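Local atomic coordinates of DNA polymerase III, beta subunit (Thermotoga maritima, PDB entry 1VPK), a protein that probably tethers DNA polymerases and other proteins to DNA for processive synthesis, as a ring-shaped head-to-tail homodimer around the duplex. Residues Val17-Leu22 and Lys92-Glu97; Asn165-Phe170 and Leu205-Met210; Ile296-Met301 and Val319-Glu324. All coordinates share one frame; numbering follows the deposited sequence.

Contact 1 (Val17-Leu22 and Lys92-Glu97)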
loop_
_atom_site.group_PDB
_atom_site.type_symbol
_atom_site.label_atom_id
_atom_site.label_comp_id
_atom_site.label_asym_id
_atom_site.label_seq_id
_atom_site.Cartn_x
_atom_site.Cartn_y
_atom_site.Cartn_z
ATOM N N VAL A 17 -14.078 29.688 9.559
ATOM C CA VAL A 17 -14.020 29.187 8.169
ATOM C C VAL A 17 -14.649 27.774 8.107
ATOM O O VAL A 17 -14.607 27.034 9.083
ATOM C CB VAL A 17 -12.523 29.165 7.692
ATOM C CG1 VAL A 17 -11.710 28.285 8.559
ATOM C CG2 VAL A 17 -12.391 28.771 6.154
ATOM N N THR A 18 -15.215 27.389 6.978
ATOM C CA THR A 18 -15.722 26.042 6.858
ATOM C C THR A 18 -14.524 25.156 6.810
ATOM O O THR A 18 -13.458 25.549 6.321
ATOM C CB THR A 18 -16.526 25.803 5.572
ATOM O OG1 THR A 18 -15.650 25.952 4.453
ATOM C CG2 THR A 18 -17.708 26.785 5.490
ATOM N N THR A 19 -14.693 23.953 7.350
ATOM C CA THR A 19 -13.592 22.998 7.432
ATOM C C THR A 19 -13.153 22.534 6.036
ATOM O O THR A 19 -11.977 22.392 5.749
ATOM C CB THR A 19 -14.020 21.830 8.270
ATOM O OG1 THR A 19 -14.331 22.329 9.573
ATOM C CG2 THR A 19 -12.926 20.818 8.351
ATOM N N LEU A 20 -14.115 22.340 5.171
ATOM C CA LEU A 20 -13.858 21.981 3.778
ATOM C C LEU A 20 -12.960 23.010 3.053
ATOM O O LEU A 20 -12.005 22.621 2.327
ATOM C CB LEU A 20 -15.210 21.794 3.076
ATOM C CG LEU A 20 -15.098 21.257 1.661
ATOM C CD1 LEU A 20 -14.435 19.847 1.631
ATOM C CD2 LEU A 20 -16.483 21.231 1.050
ATOM N N GLU A 21 -13.221 24.305 3.277
ATOM C CA GLU A 21 -12.383 25.388 2.704
ATOM C C GLU A 21 -10.954 25.360 3.221
ATOM O O GLU A 21 -10.008 25.469 2.436
ATOM C CB GLU A 21 -12.996 26.745 2.988
ATOM C CG GLU A 21 -12.176 27.944 2.530
ATOM C CD GLU A 21 -11.968 28.080 1.021
ATOM O OE1 GLU A 21 -12.608 27.376 0.196
ATOM O OE2 GLU A 21 -11.196 28.986 0.648
ATOM N N LEU A 22 -10.793 25.273 4.547
ATOM C CA LEU A 22 -9.496 25.220 5.137
ATOM C C LEU A 22 -8.736 24.019 4.638
ATOM O O LEU A 22 -7.542 24.120 4.346
ATOM C CB LEU A 22 -9.600 25.177 6.694
ATOM C CG LEU A 22 -8.290 25.278 7.461
ATOM C CD1 LEU A 22 -7.585 26.624 7.201
ATOM C CD2 LEU A 22 -8.538 25.063 8.983
ATOM N N LYS A 92 -7.317 17.247 7.863
ATOM C CA LYS A 92 -8.015 16.086 7.289
ATOM C C LYS A 92 -8.880 15.333 8.292
ATOM O O LYS A 92 -9.716 14.535 7.898
ATOM C CB LYS A 92 -7.038 15.139 6.552
ATOM C CG LYS A 92 -6.384 15.859 5.322
ATOM C CD LYS A 92 -5.362 15.001 4.549
ATOM C CE LYS A 92 -4.245 15.906 3.971
ATOM N NZ LYS A 92 -3.487 15.339 2.773
ATOM N N VAL A 93 -8.715 15.603 9.585
ATOM C CA VAL A 93 -9.536 14.942 10.608
ATOM C C VAL A 93 -10.432 15.865 11.462
ATOM O O VAL A 93 -11.117 15.376 12.360
ATOM C CB VAL A 93 -8.644 14.052 11.557
ATOM C CG1 VAL A 93 -7.889 12.972 10.748
ATOM C CG2 VAL A 93 -7.656 14.903 12.334
ATOM N N LEU A 94 -10.429 17.175 11.217
ATOM C CA LEU A 94 -11.342 18.066 11.937
ATOM C C LEU A 94 -12.763 17.538 11.680
ATOM O O LEU A 94 -13.090 17.252 10.559
ATOM C CB LEU A 94 -11.194 19.518 11.459
ATOM C CG LEU A 94 -9.791 20.112 11.765
ATOM C CD1 LEU A 94 -9.650 21.491 11.156
ATOM C CD2 LEU A 94 -9.497 20.144 13.275
ATOM N N PRO A 95 -13.547 17.324 12.732
ATOM C CA PRO A 95 -14.795 16.610 12.587
ATOM C C PRO A 95 -16.044 17.412 12.204
ATOM O O PRO A 95 -17.039 16.784 11.815
ATOM C CB PRO A 95 -15.011 16.067 13.984
ATOM C CG PRO A 95 -14.421 17.066 14.844
ATOM C CD PRO A 95 -13.286 17.651 14.134
ATOM N N ASP A 96 -16.014 18.747 12.343
ATOM C CA ASP A 96 -17.237 19.578 12.181
ATOM C C ASP A 96 -17.200 20.410 10.877
ATOM O O ASP A 96 -16.143 20.615 10.322
ATOM C CB ASP A 96 -17.355 20.500 13.387
ATOM C CG ASP A 96 -18.730 21.085 13.563
ATOM O OD1 ASP A 96 -19.445 20.601 14.493
ATOM O OD2 ASP A 96 -19.086 22.063 12.837
ATOM N N GLU A 97 -18.383 20.830 10.388
ATOM C CA GLU A 97 -18.526 21.670 9.165
ATOM C C GLU A 97 -17.771 23.002 9.296
ATOM O O GLU A 97 -17.305 23.562 8.292
ATOM C CB GLU A 97 -20.005 21.998 8.889
ATOM C CG GLU A 97 -20.720 20.928 8.126
ATOM C CD GLU A 97 -22.153 21.277 7.852
ATOM O OE1 GLU A 97 -22.473 22.484 7.519
ATOM O OE2 GLU A 97 -23.019 20.343 7.925
HETATM O O HOH W 1 -17.026 22.247 6.094
#
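Thr19 and Glu97 bring the backbones together where strand 13-18 turns into helix 19-29, their CA atoms 5.4 Å apart. This is a strand-to-helix junction in the N-terminal domain, with Thr18 as the N-cap: its OG1 accepts from Glu21 N at 3.2 Å. The loop 92-97 lies across the start of the helix and lends it a carbonyl. Thr19 N donates to Glu97 O over 2.8 Å in a nearly straight bond (169°), reaching the oxygen from 44° above the carbonyl plane. The same oxygen accepts from water 1, which in turn receives Leu20 N, so Glu97 O serves two first-turn amides, one directly and one through water.

The apolar part centres on Leu94, whose side chain also touches Ile110 and Phe117. Leu22 CD2 comes to 4.3 Å from Leu94 CD1, and the Thr19 methyl CG2 lies 3.8 Å from Leu94 CB. Beyond the loop, Arg280 of the second subunit packs on Val93 and Pro95, placing this junction near the dimer interface. The Thr19 side chain parts its branches: with CG2 anti to the backbone N and turned to the leucine, OG1 bonds to Thr99 OG1 and donates to Asp96 O at 2.6 Å.

Contact 2 (Asn165-Phe170 and Leu205-Met210)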
loop_
_atom_site.group_PDB
_atom_site.type_symbol
_atom_site.label_atom_id
_atom_site.label_comp_id
_atom_site.label_asym_id
_atom_site.label_seq_id
_atom_site.Cartn_x
_atom_site.Cartn_y
_atom_site.Cartn_z
ATOM N N ASN A 165 18.082 18.911 -16.424
ATOM C CA ASN A 165 17.443 19.138 -17.710
ATOM C C ASN A 165 16.345 18.133 -18.047
ATOM O O ASN A 165 15.603 18.357 -19.002
ATOM C CB ASN A 165 18.475 19.199 -18.842
ATOM C CG ASN A 165 19.116 17.860 -19.152
ATOM O OD1 ASN A 165 19.232 16.985 -18.308
ATOM N ND2 ASN A 165 19.582 17.723 -20.372
ATOM N N LEU A 166 16.282 17.030 -17.288
ATOM C CA LEU A 166 15.251 15.994 -17.418
ATOM C C LEU A 166 14.295 15.841 -16.202
ATOM O O LEU A 166 13.261 15.140 -16.295
ATOM C CB LEU A 166 15.942 14.659 -17.681
ATOM C CG LEU A 166 16.669 14.557 -19.041
ATOM C CD1 LEU A 166 17.349 13.207 -19.152
ATOM C CD2 LEU A 166 15.732 14.800 -20.245
ATOM N N ASN A 167 14.648 16.482 -15.092
ATOM C CA ASN A 167 13.895 16.443 -13.852
ATOM C C ASN A 167 12.751 17.476 -13.912
ATOM O O ASN A 167 12.751 18.501 -13.202
ATOM C CB ASN A 167 14.839 16.744 -12.673
ATOM C CG ASN A 167 14.143 16.637 -11.306
ATOM O OD1 ASN A 167 14.187 17.561 -10.526
ATOM N ND2 ASN A 167 13.472 15.491 -11.047
ATOM N N GLY A 168 11.795 17.213 -14.799
ATOM C CA GLY A 168 10.740 18.171 -15.063
ATOM C C GLY A 168 9.975 17.868 -16.323
ATOM O O GLY A 168 10.156 16.813 -16.959
ATOM N N VAL A 169 9.094 18.800 -16.670
ATOM C CA VAL A 169 8.274 18.702 -17.854
ATOM C C VAL A 169 8.473 19.968 -18.667
ATOM O O VAL A 169 8.457 21.083 -18.140
ATOM C CB VAL A 169 6.773 18.567 -17.535
ATOM C CG1 VAL A 169 5.929 18.466 -18.853
ATOM C CG2 VAL A 169 6.500 17.379 -16.624
ATOM N N PHE A 170 8.658 19.753 -19.959
ATOM C CA PHE A 170 8.936 20.810 -20.912
ATOM C C PHE A 170 7.629 21.223 -21.559
ATOM O O PHE A 170 6.856 20.380 -22.035
ATOM C CB PHE A 170 9.976 20.306 -21.941
ATOM C CG PHE A 170 10.548 21.394 -22.826
ATOM C CD1 PHE A 170 11.243 22.470 -22.284
ATOM C CD2 PHE A 170 10.418 21.317 -24.212
ATOM C CE1 PHE A 170 11.761 23.454 -23.103
ATOM C CE2 PHE A 170 10.938 22.322 -25.037
ATOM C CZ PHE A 170 11.609 23.371 -24.481
ATOM N N LEU A 205 9.746 23.339 -16.492
ATOM C CA LEU A 205 9.428 23.409 -15.072
ATOM C C LEU A 205 9.891 22.111 -14.416
ATOM O O LEU A 205 9.777 21.010 -15.013
ATOM C CB LEU A 205 7.926 23.628 -14.862
ATOM C CG LEU A 205 7.301 24.928 -15.413
ATOM C CD1 LEU A 205 5.814 24.910 -15.163
ATOM C CD2 LEU A 205 7.952 26.217 -14.840
ATOM N N SER A 206 10.422 22.242 -13.205
ATOM C CA SER A 206 10.984 21.125 -12.428
ATOM C C SER A 206 9.897 20.121 -12.089
ATOM O O SER A 206 8.694 20.448 -12.100
ATOM C CB SER A 206 11.654 21.606 -11.119
ATOM O OG SER A 206 10.683 21.900 -10.086
ATOM N N LEU A 207 10.309 18.899 -11.762
ATOM C CA LEU A 207 9.352 17.884 -11.390
ATOM C C LEU A 207 8.601 18.282 -10.123
ATOM O O LEU A 207 7.380 18.113 -10.064
ATOM C CB LEU A 207 10.046 16.540 -11.212
ATOM C CG LEU A 207 9.167 15.326 -10.882
ATOM C CD1 LEU A 207 8.025 15.171 -11.859
ATOM C CD2 LEU A 207 10.049 14.126 -10.882
ATOM N N LYS A 208 9.309 18.857 -9.144
ATOM C CA LYS A 208 8.661 19.342 -7.928
ATOM C C LYS A 208 7.595 20.431 -8.236
ATOM O O LYS A 208 6.502 20.396 -7.687
ATOM C CB LYS A 208 9.670 19.810 -6.875
ATOM C CG LYS A 208 8.945 20.328 -5.615
ATOM C CD LYS A 208 9.431 19.841 -4.293
ATOM C CE LYS A 208 8.712 20.598 -3.147
ATOM N NZ LYS A 208 9.648 21.111 -2.178
ATOM N N SER A 209 7.897 21.339 -9.161
ATOM C CA SER A 209 6.958 22.373 -9.552
ATOM C C SER A 209 5.723 21.751 -10.201
ATOM O O SER A 209 4.603 22.116 -9.893
ATOM C CB SER A 209 7.602 23.375 -10.503
ATOM O OG SER A 209 8.490 24.245 -9.841
ATOM N N MET A 210 5.958 20.766 -11.055
ATOM C CA MET A 210 4.907 20.052 -11.774
ATOM C C MET A 210 3.956 19.227 -10.944
ATOM O O MET A 210 2.769 19.154 -11.269
ATOM C CB MET A 210 5.552 19.198 -12.879
ATOM C CG MET A 210 6.126 20.055 -13.998
ATOM S SD MET A 210 4.916 21.102 -14.815
ATOM C CE MET A 210 3.725 19.947 -15.538
HETATM O O HOH W 2 12.361 18.737 -9.070
#
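Gly168 and Ser206 face each other as a non-hydrogen-bonded antiparallel pair with CA atoms only 4.0 Å apart, the tightest part of the contact. Gly168 CA lies 3.0 Å from Leu205 O, an approach with little room for a CB. Next along, Val169 and Leu205 form a hydrogen-bonded pair: Val169 N meets Leu205 O nearly head-on (C=O...N angle 168°), and Leu205 N returns a bond to Val169 O. Val169 and Met210 are packed closely too. Bent at chi2 and chi3, the methionine chain folds back and crosses the valine at about a right angle, with CG 3.8 Å and CE 3.9 Å from Val169 CG2.

The other end, also buried, relies on polar and water-mediated links rather than on close side-chain packing. Asn167, the centre of an inverse gamma turn, accepts Leu207 N on its backbone O at 2.9 Å, a bent bond (136°). Its amide passes beside Leu207, ND2 3.6 Å from CB, while ND2 itself bonds to Ala158 O. On the opposite branch, Asn167 OD1 accepts a hydrogen bond from water 2 at 2.6 Å, and the water accepts from Lys208 N. Ser206, the N-cap, accepts from Ser209 N through OG, which is also hydrogen-bonded to Glu62 OE1. Here, in the central domain, an edge strand of an antiparallel sheet runs straight into an N-capped helix, 207-218.

Contact 3 (Ile296-Met301 and Val319-Glu324)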
loop_
_atom_site.group_PDB
_atom_site.type_symbol
_atom_site.label_atom_id
_atom_site.label_comp_id
_atom_site.label_asym_id
_atom_site.label_seq_id
_atom_site.Cartn_x
_atom_site.Cartn_y
_atom_site.Cartn_z
ATOM N N ILE A 296 9.208 -10.677 -32.911
ATOM C CA ILE A 296 8.064 -10.302 -33.690
ATOM C C ILE A 296 8.062 -11.047 -35.037
ATOM O O ILE A 296 9.018 -10.994 -35.804
ATOM C CB ILE A 296 8.066 -8.792 -33.905
ATOM C CG1 ILE A 296 8.089 -8.065 -32.578
ATOM C CG2 ILE A 296 6.844 -8.400 -34.727
ATOM C CD1 ILE A 296 8.537 -6.679 -32.682
ATOM N N GLU A 297 6.988 -11.788 -35.273
ATOM C CA GLU A 297 6.798 -12.606 -36.441
ATOM C C GLU A 297 5.487 -12.157 -37.068
ATOM O O GLU A 297 4.868 -11.179 -36.623
ATOM C CB GLU A 297 6.720 -14.085 -36.058
ATOM C CG GLU A 297 7.951 -14.568 -35.268
ATOM C CD GLU A 297 7.774 -15.956 -34.627
ATOM O OE1 GLU A 297 6.802 -16.683 -34.992
ATOM O OE2 GLU A 297 8.630 -16.318 -33.768
ATOM N N GLU A 298 5.045 -12.873 -38.092
ATOM C CA GLU A 298 4.002 -12.345 -38.927
ATOM C C GLU A 298 2.664 -12.133 -38.220
ATOM O O GLU A 298 2.006 -11.107 -38.462
ATOM C CB GLU A 298 3.848 -13.193 -40.185
ATOM C CG GLU A 298 3.023 -12.469 -41.333
ATOM C CD GLU A 298 3.062 -10.894 -41.320
ATOM O OE1 GLU A 298 4.149 -10.282 -41.504
ATOM O OE2 GLU A 298 1.964 -10.285 -41.136
ATOM N N ASN A 299 2.285 -13.076 -37.360
ATOM C CA ASN A 299 0.980 -13.093 -36.675
ATOM C C ASN A 299 1.046 -13.061 -35.138
ATOM O O ASN A 299 0.010 -12.988 -34.475
ATOM C CB ASN A 299 0.256 -14.415 -37.035
ATOM C CG ASN A 299 -0.232 -14.433 -38.451
ATOM O OD1 ASN A 299 0.167 -15.264 -39.250
ATOM N ND2 ASN A 299 -1.079 -13.481 -38.785
ATOM N N VAL A 300 2.240 -13.230 -34.597
ATOM C CA VAL A 300 2.447 -13.333 -33.166
ATOM C C VAL A 300 3.738 -12.648 -32.810
ATOM O O VAL A 300 4.621 -12.409 -33.655
ATOM C CB VAL A 300 2.509 -14.831 -32.641
ATOM C CG1 VAL A 300 1.220 -15.546 -32.889
ATOM C CG2 VAL A 300 3.619 -15.612 -33.298
ATOM N N MET A 301 3.849 -12.362 -31.532
ATOM C CA MET A 301 5.026 -11.816 -30.955
ATOM C C MET A 301 5.297 -12.692 -29.748
ATOM O O MET A 301 4.376 -12.932 -28.978
ATOM C CB MET A 301 4.676 -10.382 -30.568
ATOM C CG MET A 301 5.726 -9.593 -30.038
ATOM S SD MET A 301 5.254 -7.851 -29.918
ATOM C CE MET A 301 3.895 -7.789 -28.788
ATOM N N VAL A 319 -0.994 -10.814 -32.580
ATOM C CA VAL A 319 -0.801 -9.404 -32.926
ATOM C C VAL A 319 -1.171 -9.260 -34.385
ATOM O O VAL A 319 -1.176 -10.250 -35.106
ATOM C CB VAL A 319 0.645 -8.897 -32.744
ATOM C CG1 VAL A 319 1.114 -9.023 -31.325
ATOM C CG2 VAL A 319 1.627 -9.577 -33.695
ATOM N N GLN A 320 -1.509 -8.036 -34.785
ATOM C CA GLN A 320 -1.498 -7.681 -36.184
ATOM C C GLN A 320 -0.211 -6.921 -36.464
ATOM O O GLN A 320 0.080 -5.922 -35.788
ATOM C CB GLN A 320 -2.723 -6.858 -36.505
ATOM C CG GLN A 320 -4.040 -7.643 -36.350
ATOM C CD GLN A 320 -4.232 -8.720 -37.369
ATOM O OE1 GLN A 320 -3.961 -8.549 -38.564
ATOM N NE2 GLN A 320 -4.708 -9.871 -36.909
ATOM N N LYS A 321 0.592 -7.423 -37.407
ATOM C CA LYS A 321 1.927 -6.890 -37.698
ATOM C C LYS A 321 2.122 -6.575 -39.214
ATOM O O LYS A 321 1.824 -7.393 -40.059
ATOM C CB LYS A 321 2.959 -7.918 -37.235
ATOM C CG LYS A 321 4.427 -7.556 -37.479
ATOM C CD LYS A 321 4.885 -7.967 -38.886
ATOM C CE LYS A 321 6.100 -8.857 -38.900
ATOM N NZ LYS A 321 6.267 -9.398 -40.301
ATOM N N GLU A 322 2.601 -5.371 -39.510
ATOM C CA GLU A 322 2.999 -4.929 -40.853
ATOM C C GLU A 322 4.533 -4.815 -40.877
ATOM O O GLU A 322 5.120 -4.396 -39.917
ATOM C CB GLU A 322 2.513 -3.491 -41.101
ATOM C CG GLU A 322 1.038 -3.298 -41.181
ATOM C CD GLU A 322 0.631 -1.935 -41.704
ATOM O OE1 GLU A 322 1.172 -0.897 -41.268
ATOM O OE2 GLU A 322 -0.268 -1.907 -42.532
ATOM N N GLY A 323 5.160 -5.127 -42.001
ATOM C CA GLY A 323 6.577 -4.888 -42.192
ATOM C C GLY A 323 7.421 -6.063 -41.814
ATOM O O GLY A 323 7.021 -7.182 -41.924
ATOM N N GLU A 324 8.618 -5.778 -41.341
ATOM C CA GLU A 324 9.648 -6.777 -41.126
ATOM C C GLU A 324 9.534 -7.529 -39.783
ATOM O O GLU A 324 9.189 -6.935 -38.766
ATOM C CB GLU A 324 10.997 -6.044 -41.158
ATOM C CG GLU A 324 11.392 -5.539 -42.521
ATOM C CD GLU A 324 11.710 -6.710 -43.423
ATOM O OE1 GLU A 324 12.797 -7.330 -43.228
ATOM O OE2 GLU A 324 10.871 -7.045 -44.305
HETATM O O HOH W 3 -3.413 -12.855 -37.671
#
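Lys321 lies along residues Ile296-Glu298, and its tip ends at Glu298. Its CG stands anti to the backbone N (chi1 179°), which carries the chain alongside Ile296 and Glu297. Lys321 CB lies 3.5 Å from Glu298 O, its CG touches the Ile296 methyl CG2 at 3.8 Å, its CD passes 3.6 Å from Glu298 OE1, and its CE approaches Glu297 O at 3.5 Å. Lys321 NZ forms a salt bridge to Glu298 OE1 over 2.6 Å, coming in from above the carboxylate plane by 36°. The same NZ also donates to Gly323 O at 2.8 Å and has a second anionic partner in Asp325. Glu298 meets the lysine by crossing at about a right angle, its own chain bent at chi2.

The Ile296-Met301 bend is the tip of a tight beta hairpin joining strands 292-296 and 300-307 in the C-terminal domain, closed by Glu297 N bonding to Val300 O. It lies against strand 320-323, the edge of a different sheet. A methionine replacing Lys321 is likely to leave the carboxylates of Glu298 and Asp325 close together without the cation between them.

At the start of 319-324, Val319 N donates to Asn299 O, 43° above the carbonyl plane. Val319 splits its methyls, CG2 facing the backbone of Asn299 and Val300 while CG1 sits 3.9 Å from Met301 CB. It also packs on Val267 and Val269.

The three contacts follow one another along the chain without overlap, one in each of the N-terminal, central and C-terminal domains. Contact 1 lies about 33 Å from contact 2 and contact 2 about 37 Å from contact 3, centre to centre, while contacts 1 and 3 are 57 Å apart on opposite sides of the chain's centre. None touches another. Contacts 2 and 3 nevertheless reach the same nine-stranded antiparallel sheet at its two edge strands, 201-206 and 320-323, so this sheet spans the central and C-terminal domains. Contacts 1 and 2 both occur where a strand enters a helix. The chain is thus an elongated row of related domains, two such chains closing the ring.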